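PDB 6LPI: acetolactate synthase isozyme 1 large subunit, which binds thiamine diphosphate, a magnesium ion and flavin-adenine dinucleotide as the large subunit of an acetolactate synthase, in the thiamine-diphosphate enzyme family. Local coordinates for residues P214-G220 / L238-T243; V222-P226 / R406-W410. All blocks are in the same frame, centred on the assembly; numbering follows the deposited sequence.

From the N terminus, the chain passes the N-terminal thiamine-diphosphate family domain before reaching strand 214-218 of the central domain. It then runs through the glycines of 214-220 into the segment 222-226 and helix 226-235, and returns as 238-243. There contact 1 closes a loop of 17 intervening residues by laying the second strand beside the first. The segment 222-226 lies within that loop, yet contact 2 closes a much longer one, of 179 residues, with 406-410 in the C-terminal family domain. The two contacts therefore cross along the chain instead of nesting. Contact 1 pairs two neighbouring strands of the central sheet and brings residues of the FAD pocket together at their ends, whereas contact 2 joins the central domain to the C-terminal one.

Contact 1 (P214-G220 / L238-T243); sequences PVLYLGG and LPTTMT. With FAD (flavin-adenine dinucleotide), chain I.
The ring of Tyr217 meets the methyl of Thr243 edge-on: CG2 lies near the ring plane, 3.5 Å from CE1, and the methyl of Thr241 approaches the same ring obliquely. The first torsion of Thr243 (chi1 62°) places OG1 between the backbone N and the carbonyl carbon; CG2 can then reach the tyrosine while OG1 donates to O2P of FAD at 3.1 Å. Gly220 N donates to the same O2P at 2.7 Å, so one phosphate oxygen is gripped from both segments. Behind this end, strands 214-218 and 240-242 run parallel as neighbours in a Rossmann-like sheet, the two strands of a beta-alpha-beta unit connected by helix 226-235. Their ladder starts with Leu216 N to Pro239 O, 2.8 Å, and ends with Thr243 N to Leu218 O, 2.9 Å; between them Leu216 O accepts from Thr241 N, and Leu218 N donates to Thr241 O. On the face packed against helix 226-235, Leu216 and Thr240 lie side by side, CD2 to CG2 3.5 Å. At the start of the pair, Leu238 crosses Pro214 at about a right angle, its CD2 3.6 Å from the proline CG.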
loop_
_atom_site.group_PDB
_atom_site.type_symbol
_atom_site.label_atom_id
_atom_site.label_comp_id
_atom_site.label_asym_id
_atom_site.label_seq_id
_atom_site.Cartn_x
_atom_site.Cartn_y
_atom_site.Cartn_z
ATOM N N PRO B 214 -6.000 -8.120 -26.783
ATOM C CA PRO B 214 -6.056 -7.363 -25.534
ATOM C C PRO B 214 -5.532 -8.163 -24.354
ATOM O O PRO B 214 -5.584 -9.395 -24.313
ATOM C CB PRO B 214 -7.557 -7.089 -25.371
ATOM C CG PRO B 214 -8.186 -8.331 -25.931
ATOM C CD PRO B 214 -7.273 -8.805 -27.060
ATOM N N VAL B 215 -5.011 -7.425 -23.377
ATOM C CA VAL B 215 -4.648 -7.992 -22.091
ATOM C C VAL B 215 -5.247 -7.102 -21.024
ATOM O O VAL B 215 -5.392 -5.885 -21.211
ATOM C CB VAL B 215 -3.129 -8.147 -21.863
ATOM C CG1 VAL B 215 -2.431 -8.681 -23.095
ATOM C CG2 VAL B 215 -2.540 -6.868 -21.346
ATOM N N LEU B 216 -5.671 -7.733 -19.939
ATOM C CA LEU B 216 -6.245 -7.048 -18.795
ATOM C C LEU B 216 -5.164 -6.983 -17.723
ATOM O O LEU B 216 -4.571 -8.002 -17.369
ATOM C CB LEU B 216 -7.514 -7.769 -18.329
ATOM C CG LEU B 216 -8.229 -7.435 -17.033
ATOM C CD1 LEU B 216 -8.840 -6.067 -17.142
ATOM C CD2 LEU B 216 -9.334 -8.435 -16.806
ATOM N N TYR B 217 -4.830 -5.789 -17.312
ATOM C CA TYR B 217 -3.708 -5.516 -16.428
ATOM C C TYR B 217 -4.285 -5.029 -15.095
ATOM O O TYR B 217 -4.761 -3.899 -14.982
ATOM C CB TYR B 217 -2.783 -4.524 -17.139
ATOM C CG TYR B 217 -1.721 -3.807 -16.349
ATOM C CD1 TYR B 217 -1.292 -4.248 -15.108
ATOM C CD2 TYR B 217 -1.165 -2.654 -16.852
ATOM C CE1 TYR B 217 -0.333 -3.565 -14.412
ATOM C CE2 TYR B 217 -0.215 -1.959 -16.160
ATOM C CZ TYR B 217 0.202 -2.419 -14.943
ATOM O OH TYR B 217 1.160 -1.714 -14.261
ATOM N N LEU B 218 -4.255 -5.897 -14.091
ATOM C CA LEU B 218 -4.845 -5.633 -12.783
ATOM C C LEU B 218 -3.821 -5.177 -11.762
ATOM O O LEU B 218 -2.697 -5.687 -11.719
ATOM C CB LEU B 218 -5.558 -6.871 -12.250
ATOM C CG LEU B 218 -6.498 -7.470 -13.259
ATOM C CD1 LEU B 218 -7.230 -8.660 -12.601
ATOM C CD2 LEU B 218 -7.447 -6.336 -13.647
ATOM N N GLY B 219 -4.241 -4.210 -10.937
ATOM C CA GLY B 219 -3.438 -3.701 -9.846
ATOM C C GLY B 219 -4.180 -3.781 -8.523
ATOM O O GLY B 219 -5.304 -4.283 -8.441
ATOM N N GLY B 220 -3.516 -3.279 -7.484
ATOM C CA GLY B 220 -4.058 -3.357 -6.140
ATOM C C GLY B 220 -5.355 -2.602 -5.928
ATOM O O GLY B 220 -5.941 -2.702 -4.847
ATOM N N LEU B 238 -10.201 -12.402 -21.772
ATOM C CA LEU B 238 -9.004 -11.576 -21.767
ATOM C C LEU B 238 -7.883 -12.305 -21.049
ATOM O O LEU B 238 -8.086 -12.787 -19.929
ATOM C CB LEU B 238 -9.282 -10.271 -21.054
ATOM C CG LEU B 238 -10.467 -9.530 -21.663
ATOM C CD1 LEU B 238 -10.656 -8.204 -20.958
ATOM C CD2 LEU B 238 -10.298 -9.362 -23.168
ATOM N N PRO B 239 -6.715 -12.453 -21.659
ATOM C CA PRO B 239 -5.528 -12.778 -20.864
ATOM C C PRO B 239 -5.349 -11.714 -19.791
ATOM O O PRO B 239 -5.388 -10.519 -20.078
ATOM C CB PRO B 239 -4.397 -12.755 -21.900
ATOM C CG PRO B 239 -5.069 -13.170 -23.177
ATOM C CD PRO B 239 -6.497 -12.670 -23.100
ATOM N N THR B 240 -5.221 -12.141 -18.538
ATOM C CA THR B 240 -5.137 -11.198 -17.425
ATOM C C THR B 240 -3.828 -11.350 -16.666
ATOM O O THR B 240 -3.459 -12.452 -16.258
ATOM C CB THR B 240 -6.315 -11.375 -16.480
ATOM O OG1 THR B 240 -6.136 -12.604 -15.786
ATOM C CG2 THR B 240 -7.596 -11.460 -17.257
ATOM N N THR B 241 -3.113 -10.246 -16.523
ATOM C CA THR B 241 -1.894 -10.187 -15.739
ATOM C C THR B 241 -2.158 -9.374 -14.479
ATOM O O THR B 241 -2.979 -8.451 -14.478
ATOM C CB THR B 241 -0.743 -9.578 -16.555
ATOM O OG1 THR B 241 0.482 -9.690 -15.821
ATOM C CG2 THR B 241 -0.995 -8.115 -16.864
ATOM N N MET B 242 -1.426 -9.678 -13.413
ATOM C CA MET B 242 -1.608 -8.946 -12.171
ATOM C C MET B 242 -0.275 -8.401 -11.682
ATOM O O MET B 242 0.784 -8.966 -11.957
ATOM C CB MET B 242 -2.236 -9.822 -11.089
ATOM C CG MET B 242 -3.587 -10.397 -11.432
ATOM S SD MET B 242 -3.835 -12.042 -10.707
ATOM C CE MET B 242 -3.048 -13.118 -11.908
ATOM N N THR B 243 -0.333 -7.273 -10.989
ATOM C CA THR B 243 0.841 -6.785 -10.284
ATOM C C THR B 243 1.054 -7.598 -9.018
ATOM O O THR B 243 0.217 -8.415 -8.640
ATOM C CB THR B 243 0.672 -5.322 -9.912
ATOM O OG1 THR B 243 -0.443 -5.219 -9.022
ATOM C CG2 THR B 243 0.416 -4.484 -11.142
HETATM P PA FAD I . -0.875 -0.098 -6.106
HETATM O O1A FAD I . -1.168 -1.346 -5.370
HETATM O O2A FAD I . -0.226 1.020 -5.334
HETATM O O5B FAD I . -2.306 0.276 -6.663
HETATM C C5B FAD I . -2.979 1.487 -6.265
HETATM C C4B FAD I . -3.607 2.077 -7.498
HETATM O O4B FAD I . -4.995 1.662 -7.606
HETATM C C3B FAD I . -3.631 3.602 -7.531
HETATM O O3B FAD I . -3.414 4.030 -8.876
HETATM C C2B FAD I . -5.028 3.904 -6.974
HETATM O O2B FAD I . -5.531 5.190 -7.303
HETATM C C1B FAD I . -5.815 2.812 -7.685
HETATM N N9A FAD I . -7.112 2.504 -7.107
HETATM C C8A FAD I . -7.397 2.170 -5.810
HETATM N N7A FAD I . -8.668 1.922 -5.588
HETATM C C5A FAD I . -9.260 2.105 -6.828
HETATM C C6A FAD I . -10.595 2.005 -7.271
HETATM N N6A FAD I . -11.619 1.678 -6.480
HETATM N N1A FAD I . -10.846 2.268 -8.573
HETATM C C2A FAD I . -9.828 2.604 -9.370
HETATM N N3A FAD I . -8.534 2.723 -9.069
HETATM C C4A FAD I . -8.313 2.465 -7.774
HETATM N N1 FAD I . 5.455 -5.399 -8.827
HETATM C C2 FAD I . 5.176 -5.961 -10.037
HETATM O O2 FAD I . 4.144 -5.691 -10.637
HETATM N N3 FAD I . 6.058 -6.865 -10.602
HETATM C C4 FAD I . 7.251 -7.284 -10.051
HETATM O O4 FAD I . 7.952 -8.098 -10.647
HETATM C C4X FAD I . 7.548 -6.671 -8.765
HETATM N N5 FAD I . 8.665 -7.007 -8.156
HETATM C C5X FAD I . 8.929 -6.430 -6.919
HETATM C C6 FAD I . 10.103 -6.779 -6.248
HETATM C C7 FAD I . 10.401 -6.234 -4.999
HETATM C C7M FAD I . 11.681 -6.615 -4.307
HETATM C C8 FAD I . 9.513 -5.318 -4.410
HETATM C C8M FAD I . 9.818 -4.698 -3.068
HETATM C C9 FAD I . 8.343 -4.969 -5.079
HETATM C C9A FAD I . 8.050 -5.507 -6.327
HETATM N N10 FAD I . 6.869 -5.172 -7.024
HETATM C C10 FAD I . 6.585 -5.736 -8.239
HETATM C "C1'" FAD I . 5.906 -4.227 -6.460
HETATM C "C2'" FAD I . 6.065 -2.823 -7.022
HETATM O "O2'" FAD I . 7.090 -2.122 -6.317
HETATM C "C3'" FAD I . 4.751 -2.060 -6.853
HETATM O "O3'" FAD I . 4.376 -2.054 -5.480
HETATM C "C4'" FAD I . 3.589 -2.617 -7.666
HETATM O "O4'" FAD I . 4.083 -3.068 -8.922
HETATM C "C5'" FAD I . 2.502 -1.593 -7.888
HETATM O "O5'" FAD I . 1.283 -2.269 -8.242
HETATM P P FAD I . -0.032 -1.469 -8.462
HETATM O O1P FAD I . 0.046 -0.762 -9.816
HETATM O O2P FAD I . -1.086 -2.286 -8.224
HETATM O O3P FAD I . 0.070 -0.394 -7.345
#

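Contact 2 (V222-P226 / R406-W410); sequences VINAP and RPRQW
Arg408 reaches past Ile223 to Asn224, while Pro407 packs next to it against the turn and Pro226; Arg408, Ile223 and Pro407 bury the most surface here. The aliphatic part of Arg408 crosses Ile223 at about a right angle, with its CG 3.8 Å from Ile223 CG1. Ile223 has CG1 anti to the backbone N (chi1 -162°), which carries CD1 toward the backbone of 406-410, 4.0 Å from Arg408 N, while the CG2 branch meets NH1 of the same arginine at 3.7 Å. Beyond the isoleucine the arginine chain bends at chi3, and its guanidinium comes to the amide of Asn224. OD1 lies at the guanidinium edge, near its plane, 2.8 Å from NH1, and the two flat groups are only 18° apart. The bond is nevertheless weak, since the angle at the hydrogen is 127°. Val222 to Ala225 form a type I beta turn, closed by Ala225 N to Val222 O (2.9 Å), and Ala225 is the N-cap of helix 226-235. The turn belongs to the central domain, and 406-410, a loop leading into the edge strand 410-411, to the C-terminal thiamine-diphosphate domain, so the contact bridges two domains. Arg408 extends the link to a third: NE donates to Arg72 O, and NH2 more weakly to Ala71 O, both in helix 60-74 of the N-terminal domain, bonds that would limit the rotation of the guanidinium whose edge meets Asn224. The CB of Pro407 points toward the turn and lies 3.9 Å from Ile223 O. Its CG lies against the ring of Pro226 in the first turn of the helix, 3.5 Å from Pro226 CG, an apolar touch between two proline rings that meet at a slant.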
loop_
_atom_site.group_PDB
_atom_site.type_symbol
_atom_site.label_atom_id
_atom_site.label_comp_id
_atom_site.label_asym_id
_atom_site.label_seq_id
_atom_site.Cartn_x
_atom_site.Cartn_y
_atom_site.Cartn_z
ATOM N N VAL B 222 -8.223 -2.944 -7.693
ATOM C CA VAL B 222 -9.405 -3.718 -8.058
ATOM C C VAL B 222 -9.826 -4.641 -6.917
ATOM O O VAL B 222 -10.702 -5.494 -7.096
ATOM C CB VAL B 222 -9.143 -4.548 -9.316
ATOM C CG1 VAL B 222 -8.753 -3.639 -10.456
ATOM C CG2 VAL B 222 -8.076 -5.593 -9.009
ATOM N N ILE B 223 -9.180 -4.496 -5.753
ATOM C CA ILE B 223 -9.211 -5.518 -4.710
ATOM C C ILE B 223 -10.614 -5.779 -4.173
ATOM O O ILE B 223 -10.907 -6.897 -3.747
ATOM C CB ILE B 223 -8.245 -5.118 -3.583
ATOM C CG1 ILE B 223 -7.922 -6.332 -2.721
ATOM C CG2 ILE B 223 -8.833 -3.969 -2.771
ATOM C CD1 ILE B 223 -6.982 -7.290 -3.407
ATOM N N ASN B 224 -11.515 -4.797 -4.229
ATOM C CA ASN B 224 -12.891 -4.966 -3.775
ATOM C C ASN B 224 -13.875 -5.157 -4.921
ATOM O O ASN B 224 -15.061 -4.853 -4.763
ATOM C CB ASN B 224 -13.353 -3.787 -2.920
ATOM C CG ASN B 224 -12.489 -3.557 -1.727
ATOM O OD1 ASN B 224 -12.327 -4.448 -0.899
ATOM N ND2 ASN B 224 -12.053 -2.334 -1.547
ATOM N N ALA B 225 -13.424 -5.685 -6.044
ATOM C CA ALA B 225 -14.323 -5.953 -7.150
ATOM C C ALA B 225 -13.955 -7.278 -7.805
ATOM O O ALA B 225 -13.801 -7.331 -9.031
ATOM C CB ALA B 225 -14.271 -4.805 -8.165
ATOM N N PRO B 226 -13.839 -8.373 -7.045
ATOM C CA PRO B 226 -13.408 -9.635 -7.667
ATOM C C PRO B 226 -14.459 -10.207 -8.588
ATOM O O PRO B 226 -14.126 -10.793 -9.630
ATOM C CB PRO B 226 -13.155 -10.544 -6.460
ATOM C CG PRO B 226 -13.416 -9.664 -5.216
ATOM C CD PRO B 226 -14.312 -8.593 -5.670
ATOM N N ARG B 406 -7.452 -15.940 -3.574
ATOM C CA ARG B 406 -8.522 -15.149 -3.006
ATOM C C ARG B 406 -8.092 -13.691 -2.938
ATOM O O ARG B 406 -6.904 -13.393 -2.749
ATOM C CB ARG B 406 -8.900 -15.609 -1.580
ATOM C CG ARG B 406 -9.741 -16.876 -1.469
ATOM C CD ARG B 406 -10.123 -17.201 -0.009
ATOM N NE ARG B 406 -9.034 -16.954 0.937
ATOM C CZ ARG B 406 -8.920 -15.852 1.679
ATOM N NH1 ARG B 406 -9.825 -14.889 1.574
ATOM N NH2 ARG B 406 -7.896 -15.702 2.512
ATOM N N PRO B 407 -9.027 -12.760 -3.105
ATOM C CA PRO B 407 -8.731 -11.372 -2.743
ATOM C C PRO B 407 -8.495 -11.257 -1.243
ATOM O O PRO B 407 -9.004 -12.049 -0.447
ATOM C CB PRO B 407 -9.993 -10.614 -3.169
ATOM C CG PRO B 407 -10.617 -11.491 -4.201
ATOM C CD PRO B 407 -10.319 -12.893 -3.795
ATOM N N ARG B 408 -7.694 -10.264 -0.874
ATOM C CA ARG B 408 -7.323 -9.995 0.513
ATOM C C ARG B 408 -6.851 -11.256 1.231
ATOM O O ARG B 408 -7.052 -11.432 2.429
ATOM C CB ARG B 408 -8.476 -9.315 1.246
ATOM C CG ARG B 408 -9.016 -8.141 0.422
ATOM C CD ARG B 408 -9.957 -7.215 1.155
ATOM N NE ARG B 408 -9.144 -6.207 1.822
ATOM C CZ ARG B 408 -9.207 -4.893 1.601
ATOM N NH1 ARG B 408 -10.066 -4.388 0.720
ATOM N NH2 ARG B 408 -8.401 -4.075 2.278
ATOM N N GLN B 409 -6.150 -12.114 0.499
ATOM C CA GLN B 409 -5.456 -13.256 1.081
ATOM C C GLN B 409 -3.959 -13.038 1.141
ATOM O O GLN B 409 -3.297 -13.569 2.033
ATOM C CB GLN B 409 -5.763 -14.522 0.263
ATOM C CG GLN B 409 -4.762 -15.622 0.458
ATOM C CD GLN B 409 -5.190 -16.918 -0.161
ATOM O OE1 GLN B 409 -5.381 -17.916 0.541
ATOM N NE2 GLN B 409 -5.329 -16.926 -1.488
ATOM N N TRP B 410 -3.461 -12.197 0.248
ATOM C CA TRP B 410 -2.050 -11.939 0.006
ATOM C C TRP B 410 -1.707 -10.562 0.567
ATOM O O TRP B 410 -2.275 -9.552 0.135
ATOM C CB TRP B 410 -1.792 -12.017 -1.496
ATOM C CG TRP B 410 -0.485 -11.597 -2.007
ATOM C CD1 TRP B 410 -0.233 -10.557 -2.856
ATOM C CD2 TRP B 410 0.772 -12.239 -1.773
ATOM N NE1 TRP B 410 1.110 -10.503 -3.154
ATOM C CE2 TRP B 410 1.749 -11.518 -2.494
ATOM C CE3 TRP B 410 1.172 -13.329 -0.997
ATOM C CZ2 TRP B 410 3.093 -11.863 -2.474
ATOM C CZ3 TRP B 410 2.509 -13.670 -0.981
ATOM C CH2 TRP B 410 3.457 -12.938 -1.719
#